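Local coordinates for protein Ser-thr phosphatase MSPP (Mycobacterium smegmatis, PDB 2JFR) that probably removes phosphate from phosphoserine and phosphothreonine as a metal-dependent enzyme of the PPM (PP2C) family, at residues 7-11 with 206-211; 12-18 with 221-227; 87-92 with 156-162. All blocks are in the same frame, centred on the assembly; numbering follows the deposited sequence. Where two conformers were deposited one is given.

Interaction 1: residues 7-11 with 206-211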
loop_
_atom_site.group_PDB
_atom_site.type_symbol
_atom_site.label_atom_id
_atom_site.label_comp_id
_atom_site.label_asym_id
_atom_site.label_seq_id
_atom_site.Cartn_x
_atom_site.Cartn_y
_atom_site.Cartn_z
ATOM N N SER A 7 1.705 0.523 -18.095
ATOM C CA SER A 7 0.984 1.683 -17.649
ATOM C C SER A 7 0.604 1.441 -16.180
ATOM O O SER A 7 0.830 0.388 -15.606
ATOM C CB SER A 7 -0.235 1.971 -18.481
ATOM O OG SER A 7 -1.277 1.092 -18.126
ATOM N N ALA A 8 0.131 2.503 -15.606
ATOM C CA ALA A 8 -0.245 2.507 -14.203
ATOM C C ALA A 8 -1.396 3.449 -14.012
ATOM O O ALA A 8 -1.634 4.360 -14.823
ATOM C CB ALA A 8 0.902 2.902 -13.314
ATOM N N ALA A 9 -2.159 3.260 -12.965
ATOM C CA ALA A 9 -3.292 4.105 -12.641
ATOM C C ALA A 9 -3.461 4.143 -11.128
ATOM O O ALA A 9 -3.085 3.205 -10.444
ATOM C CB ALA A 9 -4.584 3.612 -13.293
ATOM N N THR A 10 -4.109 5.204 -10.666
ATOM C CA THR A 10 -4.401 5.316 -9.236
ATOM C C THR A 10 -5.824 5.820 -9.052
ATOM O O THR A 10 -6.367 6.544 -9.899
ATOM C CB THR A 10 -3.474 6.256 -8.508
ATOM O OG1 THR A 10 -3.732 7.630 -8.799
ATOM C CG2 THR A 10 -1.996 5.996 -8.848
ATOM N N ALA A 11 -6.391 5.503 -7.900
ATOM C CA ALA A 11 -7.671 6.097 -7.493
ATOM C C ALA A 11 -7.693 6.131 -5.971
ATOM O O ALA A 11 -7.136 5.261 -5.302
ATOM C CB ALA A 11 -8.877 5.349 -8.003
ATOM N N PRO A 206 -6.360 -0.482 -16.898
ATOM C CA PRO A 206 -6.045 -0.126 -15.479
ATOM C C PRO A 206 -6.765 1.103 -14.978
ATOM O O PRO A 206 -7.057 1.185 -13.777
ATOM C CB PRO A 206 -4.553 0.123 -15.497
ATOM C CG PRO A 206 -4.219 0.253 -16.923
ATOM C CD PRO A 206 -5.167 -0.469 -17.778
ATOM N N GLN A 207 -7.078 2.095 -15.831
ATOM C CA GLN A 207 -7.845 3.231 -15.315
ATOM C C GLN A 207 -9.277 2.857 -15.001
ATOM O O GLN A 207 -9.850 3.418 -14.093
ATOM C CB GLN A 207 -7.803 4.375 -16.357
ATOM C CG GLN A 207 -6.381 4.900 -16.577
ATOM C CD GLN A 207 -6.333 5.934 -17.676
ATOM O OE1 GLN A 207 -6.250 7.147 -17.431
ATOM N NE2 GLN A 207 -6.371 5.471 -18.934
ATOM N N VAL A 208 -9.855 1.885 -15.709
ATOM C CA VAL A 208 -11.135 1.336 -15.335
ATOM C C VAL A 208 -11.008 0.516 -14.047
ATOM O O VAL A 208 -11.843 0.596 -13.157
ATOM C CB VAL A 208 -11.714 0.512 -16.495
ATOM C CG1 VAL A 208 -12.972 -0.208 -16.035
ATOM C CG2 VAL A 208 -12.021 1.483 -17.643
ATOM N N ALA A 209 -9.966 -0.306 -13.961
ATOM C CA ALA A 209 -9.756 -1.133 -12.788
ATOM C C ALA A 209 -9.759 -0.299 -11.521
ATOM O O ALA A 209 -10.420 -0.656 -10.547
ATOM C CB ALA A 209 -8.458 -1.958 -12.843
ATOM N N VAL A 210 -9.015 0.789 -11.480
ATOM C CA VAL A 210 -8.923 1.556 -10.239
ATOM C C VAL A 210 -10.260 2.182 -9.894
ATOM O O VAL A 210 -10.630 2.228 -8.703
ATOM C CB VAL A 210 -7.790 2.569 -10.219
ATOM C CG1 VAL A 210 -6.425 1.889 -10.261
ATOM C CG2 VAL A 210 -7.888 3.627 -11.336
ATOM N N ARG A 211 -10.987 2.666 -10.889
ATOM C CA ARG A 211 -12.311 3.241 -10.600
ATOM C C ARG A 211 -13.256 2.164 -10.113
ATOM O O ARG A 211 -14.011 2.388 -9.160
ATOM C CB ARG A 211 -12.819 3.917 -11.850
ATOM C CG ARG A 211 -12.138 5.245 -12.105
ATOM C CD ARG A 211 -12.601 5.835 -13.426
ATOM N NE ARG A 211 -11.703 6.859 -13.891
ATOM C CZ ARG A 211 -11.320 7.047 -15.146
ATOM N NH1 ARG A 211 -11.704 6.295 -16.173
ATOM N NH2 ARG A 211 -10.498 8.062 -15.315
#

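Interaction 2: residues 12-18 with 221-227. With MN (manganese (II) ion), chain C.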
loop_
_atom_site.group_PDB
_atom_site.type_symbol
_atom_site.label_atom_id
_atom_site.label_comp_id
_atom_site.label_asym_id
_atom_site.label_seq_id
_atom_site.Cartn_x
_atom_site.Cartn_y
_atom_site.Cartn_z
ATOM N N THR A 12 -8.405 7.112 -5.454
ATOM C CA THR A 12 -8.616 7.183 -4.029
ATOM C C THR A 12 -10.014 7.648 -3.800
ATOM O O THR A 12 -10.568 8.477 -4.509
ATOM C CB THR A 12 -7.536 8.122 -3.408
ATOM O OG1 THR A 12 -7.596 8.090 -1.941
ATOM C CG2 THR A 12 -7.693 9.601 -3.803
ATOM N N ASP A 13 -10.619 7.163 -2.738
ATOM C CA ASP A 13 -12.028 7.370 -2.403
ATOM C C ASP A 13 -12.123 7.607 -0.887
ATOM O O ASP A 13 -11.738 6.725 -0.106
ATOM C CB ASP A 13 -12.913 6.200 -2.779
ATOM C CG ASP A 13 -14.338 6.529 -2.428
ATOM O OD1 ASP A 13 -14.656 7.757 -2.396
ATOM O OD2 ASP A 13 -15.096 5.614 -2.058
ATOM N N GLN A 14 -12.627 8.751 -0.460
ATOM C CA GLN A 14 -12.820 8.983 0.950
ATOM C C GLN A 14 -13.843 8.033 1.543
ATOM O O GLN A 14 -13.699 7.587 2.699
ATOM C CB GLN A 14 -13.255 10.426 1.171
ATOM C CG GLN A 14 -13.441 10.809 2.612
ATOM C CD GLN A 14 -13.708 12.270 2.781
ATOM O OE1 GLN A 14 -13.440 13.110 1.936
ATOM N NE2 GLN A 14 -14.280 12.611 3.916
ATOM N N GLY A 15 -14.892 7.758 0.811
ATOM C CA GLY A 15 -16.041 7.028 1.263
ATOM C C GLY A 15 -16.964 7.914 2.030
ATOM O O GLY A 15 -16.679 9.083 2.323
ATOM N N PRO A 16 -18.149 7.389 2.355
ATOM C CA PRO A 16 -19.221 8.171 2.988
ATOM C C PRO A 16 -19.188 8.171 4.483
ATOM O O PRO A 16 -20.075 8.840 5.069
ATOM C CB PRO A 16 -20.462 7.432 2.471
ATOM C CG PRO A 16 -20.009 5.978 2.492
ATOM C CD PRO A 16 -18.646 6.083 1.875
ATOM N N VAL A 17 -18.225 7.542 5.121
ATOM C CA VAL A 17 -18.185 7.408 6.572
ATOM C C VAL A 17 -17.117 8.271 7.173
ATOM O O VAL A 17 -17.360 9.089 8.065
ATOM C CB VAL A 17 -18.030 5.921 7.013
ATOM C CG1 VAL A 17 -17.932 5.815 8.500
ATOM C CG2 VAL A 17 -19.164 5.059 6.448
ATOM N N ARG A 18 -15.880 8.096 6.733
ATOM C CA ARG A 18 -14.757 8.829 7.290
ATOM C C ARG A 18 -14.856 10.321 7.007
ATOM O O ARG A 18 -15.222 10.724 5.918
ATOM C CB ARG A 18 -13.446 8.315 6.675
ATOM C CG ARG A 18 -13.136 6.859 6.974
ATOM C CD ARG A 18 -13.175 6.514 8.449
ATOM N NE ARG A 18 -12.875 5.088 8.642
ATOM C CZ ARG A 18 -11.700 4.604 8.989
ATOM N NH1 ARG A 18 -10.647 5.391 9.178
ATOM N NH2 ARG A 18 -11.591 3.270 9.144
ATOM N N GLY A 221 -20.204 -0.272 1.376
ATOM C CA GLY A 221 -20.411 0.492 2.576
ATOM C C GLY A 221 -19.409 1.604 2.750
ATOM O O GLY A 221 -19.661 2.579 3.455
ATOM N N GLY A 222 -18.242 1.485 2.135
ATOM C CA GLY A 222 -17.284 2.575 2.179
ATOM C C GLY A 222 -16.907 2.947 3.595
ATOM O O GLY A 222 -16.667 4.125 3.882
ATOM N N SER A 223 -16.745 1.963 4.494
ATOM C CA SER A 223 -16.462 2.254 5.889
ATOM C C SER A 223 -15.118 2.928 6.090
ATOM O O SER A 223 -14.935 3.579 7.114
ATOM C CB SER A 223 -16.534 0.996 6.746
ATOM O OG SER A 223 -15.609 0.029 6.351
ATOM N N ASP A 224 -14.185 2.726 5.177
ATOM C CA ASP A 224 -12.871 3.327 5.245
ATOM C C ASP A 224 -12.583 4.028 3.933
ATOM O O ASP A 224 -13.237 3.812 2.930
ATOM C CB ASP A 224 -11.788 2.296 5.578
ATOM C CG ASP A 224 -10.452 2.807 6.001
ATOM O OD1 ASP A 224 -10.305 4.050 6.218
ATOM O OD2 ASP A 224 -9.518 1.939 6.206
ATOM N N ASN A 225 -11.570 4.877 3.971
ATOM C CA ASN A 225 -10.913 5.329 2.762
ATOM C C ASN A 225 -10.355 4.136 1.985
ATOM O O ASN A 225 -9.834 3.215 2.616
ATOM C CB ASN A 225 -9.731 6.219 3.152
ATOM C CG ASN A 225 -10.005 7.329 4.132
ATOM O OD1 ASN A 225 -9.121 7.667 4.925
ATOM N ND2 ASN A 225 -11.165 7.950 4.109
ATOM N N THR A 226 -10.471 4.173 0.670
ATOM C CA THR A 226 -9.869 3.148 -0.186
ATOM C C THR A 226 -9.009 3.812 -1.219
ATOM O O THR A 226 -9.474 4.716 -1.922
ATOM C CB THR A 226 -10.985 2.286 -0.864
ATOM O OG1 THR A 226 -11.725 1.621 0.153
ATOM C CG2 THR A 226 -10.366 1.239 -1.773
ATOM N N THR A 227 -7.793 3.349 -1.356
ATOM C CA THR A 227 -6.830 3.875 -2.326
ATOM C C THR A 227 -6.152 2.715 -2.987
ATOM O O THR A 227 -5.728 1.781 -2.315
ATOM C CB THR A 227 -5.840 4.783 -1.602
ATOM O OG1 THR A 227 -6.581 5.820 -0.971
ATOM C CG2 THR A 227 -4.816 5.412 -2.542
HETATM MN MN MN C . -7.425 2.259 6.241
HETATM O O HOH W 1 -15.484 6.475 4.466
HETATM O O HOH W 2 -9.879 8.056 7.625
HETATM O O HOH W 3 -7.875 4.198 7.217
HETATM O O HOH W 4 -7.647 3.184 4.355
HETATM O O HOH W 5 -7.119 1.669 8.184
#

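Interaction 3: residues 87-92 with 156-162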
loop_
_atom_site.group_PDB
_atom_site.type_symbol
_atom_site.label_atom_id
_atom_site.label_comp_id
_atom_site.label_asym_id
_atom_site.label_seq_id
_atom_site.Cartn_x
_atom_site.Cartn_y
_atom_site.Cartn_z
ATOM N N VAL A 87 -1.277 9.688 19.247
ATOM C CA VAL A 87 -0.427 9.166 18.235
ATOM C C VAL A 87 -1.122 9.233 16.847
ATOM O O VAL A 87 -2.244 8.750 16.687
ATOM C CB VAL A 87 -0.016 7.713 18.545
ATOM C CG1 VAL A 87 0.825 7.109 17.439
ATOM C CG2 VAL A 87 0.757 7.687 19.896
ATOM N N SER A 88 -0.429 9.815 15.879
ATOM C CA SER A 88 -0.753 9.733 14.458
ATOM C C SER A 88 0.456 9.130 13.741
ATOM O O SER A 88 1.599 9.273 14.139
ATOM C CB SER A 88 -1.083 11.077 13.867
ATOM O OG SER A 88 -2.283 11.601 14.457
ATOM N N GLY A 89 0.171 8.461 12.641
ATOM C CA GLY A 89 1.237 7.839 11.861
ATOM C C GLY A 89 0.624 7.337 10.588
ATOM O O GLY A 89 -0.494 7.702 10.193
ATOM N N THR A 90 1.362 6.452 9.888
ATOM C CA THR A 90 0.880 5.952 8.614
ATOM C C THR A 90 1.481 4.610 8.308
ATOM O O THR A 90 2.578 4.287 8.715
ATOM C CB THR A 90 1.204 6.968 7.479
ATOM O OG1 THR A 90 0.572 6.573 6.263
ATOM C CG2 THR A 90 2.674 7.202 7.288
ATOM N N THR A 91 0.742 3.842 7.528
ATOM C CA THR A 91 1.329 2.718 6.813
ATOM C C THR A 91 2.125 3.242 5.644
ATOM O O THR A 91 1.949 4.398 5.197
ATOM C CB THR A 91 0.286 1.733 6.338
ATOM O OG1 THR A 91 -0.348 2.331 5.208
ATOM C CG2 THR A 91 -0.720 1.343 7.383
ATOM N N LEU A 92 2.945 2.380 5.048
ATOM C CA LEU A 92 3.554 2.685 3.775
ATOM C C LEU A 92 3.871 1.390 3.086
ATOM O O LEU A 92 4.541 0.524 3.658
ATOM C CB LEU A 92 4.832 3.481 3.972
ATOM C CG LEU A 92 5.611 3.803 2.655
ATOM C CD1 LEU A 92 4.798 4.661 1.742
ATOM C CD2 LEU A 92 6.963 4.457 2.987
ATOM N N LEU A 156 -2.518 -1.862 14.430
ATOM C CA LEU A 156 -1.235 -2.038 13.793
ATOM C C LEU A 156 -0.172 -2.466 14.772
ATOM O O LEU A 156 -0.135 -2.016 15.916
ATOM C CB LEU A 156 -0.786 -0.749 13.135
ATOM C CG LEU A 156 -1.669 -0.253 11.967
ATOM C CD1 LEU A 156 -1.213 1.090 11.525
ATOM C CD2 LEU A 156 -1.656 -1.252 10.809
ATOM N N THR A 157 0.784 -3.267 14.308
ATOM C CA THR A 157 1.948 -3.634 15.077
ATOM C C THR A 157 3.207 -2.941 14.601
ATOM O O THR A 157 4.212 -2.949 15.318
ATOM C CB THR A 157 2.164 -5.147 15.078
ATOM O OG1 THR A 157 2.278 -5.554 13.714
ATOM C CG2 THR A 157 1.044 -5.855 15.796
ATOM N N ARG A 158 3.187 -2.297 13.421
ATOM C CA ARG A 158 4.276 -1.506 12.930
ATOM C C ARG A 158 3.655 -0.347 12.150
ATOM O O ARG A 158 2.641 -0.531 11.495
ATOM C CB ARG A 158 5.253 -2.196 11.992
ATOM C CG ARG A 158 5.852 -3.487 12.469
ATOM C CD ARG A 158 6.904 -4.020 11.510
ATOM N NE ARG A 158 7.009 -5.419 11.401
ATOM C CZ ARG A 158 7.619 -6.139 10.474
ATOM N NH1 ARG A 158 8.327 -5.482 9.548
ATOM N NH2 ARG A 158 7.563 -7.462 10.507
ATOM N N ALA A 159 4.283 0.819 12.254
ATOM C CA ALA A 159 3.799 2.003 11.561
ATOM C C ALA A 159 4.928 2.951 11.382
ATOM O O ALA A 159 5.898 2.958 12.148
ATOM C CB ALA A 159 2.663 2.653 12.317
ATOM N N LEU A 160 4.805 3.810 10.381
ATOM C CA LEU A 160 5.736 4.857 10.097
ATOM C C LEU A 160 5.328 6.132 10.787
ATOM O O LEU A 160 4.168 6.519 10.835
ATOM C CB LEU A 160 5.826 4.978 8.574
ATOM C CG LEU A 160 6.882 5.913 8.022
ATOM C CD1 LEU A 160 7.414 5.458 6.689
ATOM C CD2 LEU A 160 6.336 7.346 7.929
ATOM N N GLY A 161 6.345 6.815 11.331
ATOM C CA GLY A 161 6.160 8.103 11.902
ATOM C C GLY A 161 5.857 8.161 13.379
ATOM O O GLY A 161 5.643 9.249 13.906
ATOM N N ILE A 162 5.892 6.996 14.081
ATOM C CA ILE A 162 5.520 6.920 15.505
ATOM C C ILE A 162 6.720 6.854 16.396
ATOM O O ILE A 162 6.540 6.968 17.645
ATOM C CB ILE A 162 4.521 5.775 15.780
ATOM C CG1 ILE A 162 5.147 4.385 15.621
ATOM C CG2 ILE A 162 3.271 5.958 14.952
ATOM C CD1 ILE A 162 4.321 3.289 16.198
HETATM O O HOH W 6 3.760 10.361 15.634
#

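Interaction 1: residues 7-11 with 206-211
A9 and A11 lie against the first turns of helix 206-219. The CA of A9 is 5.4 Å from the CA of Q207, and the CA of A11 is 5.5 Å from the CA of V210. Strand segment 7-11 and helix segment 206-211 run in nearly the same direction, 22° apart, and their axes approach to 7.2 Å. This is helix-on-sheet packing in the PP2C fold, where strand 5-13 is an outermost strand of its antiparallel sheet. No hydrogen bond crosses between the segments. The contact is van der Waals packing of small side chains, partly against carbonyl oxygens. A9 and A11 point their CB atoms toward the helix, while A8 and T10 point away. T10 packs instead on C25 and A27 of strand 23-28, in the other sheet. The CB of A9 sits 3.5 Å from the O of P206. That carbonyl already accepts the helical bond from V210 N, so A9 adds only van der Waals contact. V210 is the main side chain from the helix. Its CG1 lies beside the backbone N (chi1 -66°) and rests 3.6 Å from the O of A9. Its other branch, CG2, serves two neighbours: it is 3.8 Å from the CB of A9 and 3.6 Å from the O of T10. V210 also packs on V228 and V230, and P206 on V230 and D232. The helix therefore lies across strands 5-13 and 226-233, and P206 and A209 also reach R180 of strand 180-184. At the far end of the contact, the methyl of A11 meets V210 at its branch point, CB to CB at 3.7 Å.

Interaction 2: residues 12-18 with 221-227
D13 and T226 form an antiparallel hydrogen-bonded pair where strands 5-13 and 226-233 meet, and the loop before T226 carries the metal ligand D224 of the PP2C fold. D13 N gives a 2.8 Å bond to T226 O, and T226 N returns one to D13 O. N225 comes just before T226. Its CB lies 3.9 Å from the O of D13. CG is placed beside the backbone N (chi1 -50°), which turns the amide toward the other loop. ND2 donates to the O of Q14 at 2.9 Å, in the amide plane and on a carbonyl lone pair. A second bond from ND2 goes to N20 O. OD1 accepts from Q22 N and from a water that also meets R18 NH1. These bonds fix the rotation of the amide. R18, modelled in two conformers, stacks on D224 with guanidinium and carboxylate planes 12° apart. D224 OD1 sits over the guanidinium centre, 3.2 Å from R18 CZ, so the salt bridge works through charge alone. R18 NE donates to the O of S223 at 3.0 Å. D36 and D186 bind the same manganese ion as D224, whose OD2 ligates it at 2.1 Å.

Interaction 3: residues 87-92 with 156-162
A single antiparallel beta bridge, T90 with L160, joins the start of strand 89-96 to the loop between helix 144-147 and strand 169-172. T90 and L160 are a hydrogen-bonded pair. T90 N donates to L160 O at 3.0 Å, and L160 N donates to T90 O at 2.8 Å. G161 has a positive phi and turns the loop away; its N is held by N74 OD1. At G89, which has no side chain, the backbones come close: its CA is 3.4 Å from the O of L160. A water lies 2.8 Å from the O of S88 and the same distance from the O of G161, beside the bridge. T90 and L160 lie side by side and point the same way, with T90 CG2 at 3.7 Å from L160 CD2. The OG1 of T90 is trans to its backbone N (chi1 -172°), and it donates to T91 O on a lone pair. The methyl is thus left facing the leucine. L160 CD1 also packs on L92. Farther out, V87 CG1 touches I162 CG2 at 3.7 Å. T91 points its CB away from the loop, yet its CG2 is 4.2 Å from L156 CD1. Its OG1 is hydrogen-bonded to S113 OG and to the backbone N of D36, itself a metal ligand. Strand 89-96 has strand 31-38 along one edge, through F38 and D36. On its other edge the loop pairs with T90, and strand 106-110 takes over at L92, through I110. T90 and L160 both reach A49 of helix 42-59, and L160 also packs on N74 and V77 of helix 63-81.

In the fold
Interactions 1 and 2 share strand 5-13 and touch through A11 and T227. Interaction 1 packs the start of helix 206-219 on that strand, and interaction 2 lies where the chain returns from that helix into strand 226-233. The chemistry changes along this strand, from alanine and valine contacts to backbone pairing, side-chain amide hydrogen bonds and a metal-bound carboxylate. Both are partly buried. Interaction 3 is more deeply buried and belongs to the other sheet, with centres about 19 Å from interaction 2 and 26 Å from interaction 1. It combines one beta bridge with apolar packing. Interactions 2 and 3 both border the metal centre, through D224 and T91 respectively, while interaction 1 lies away from it.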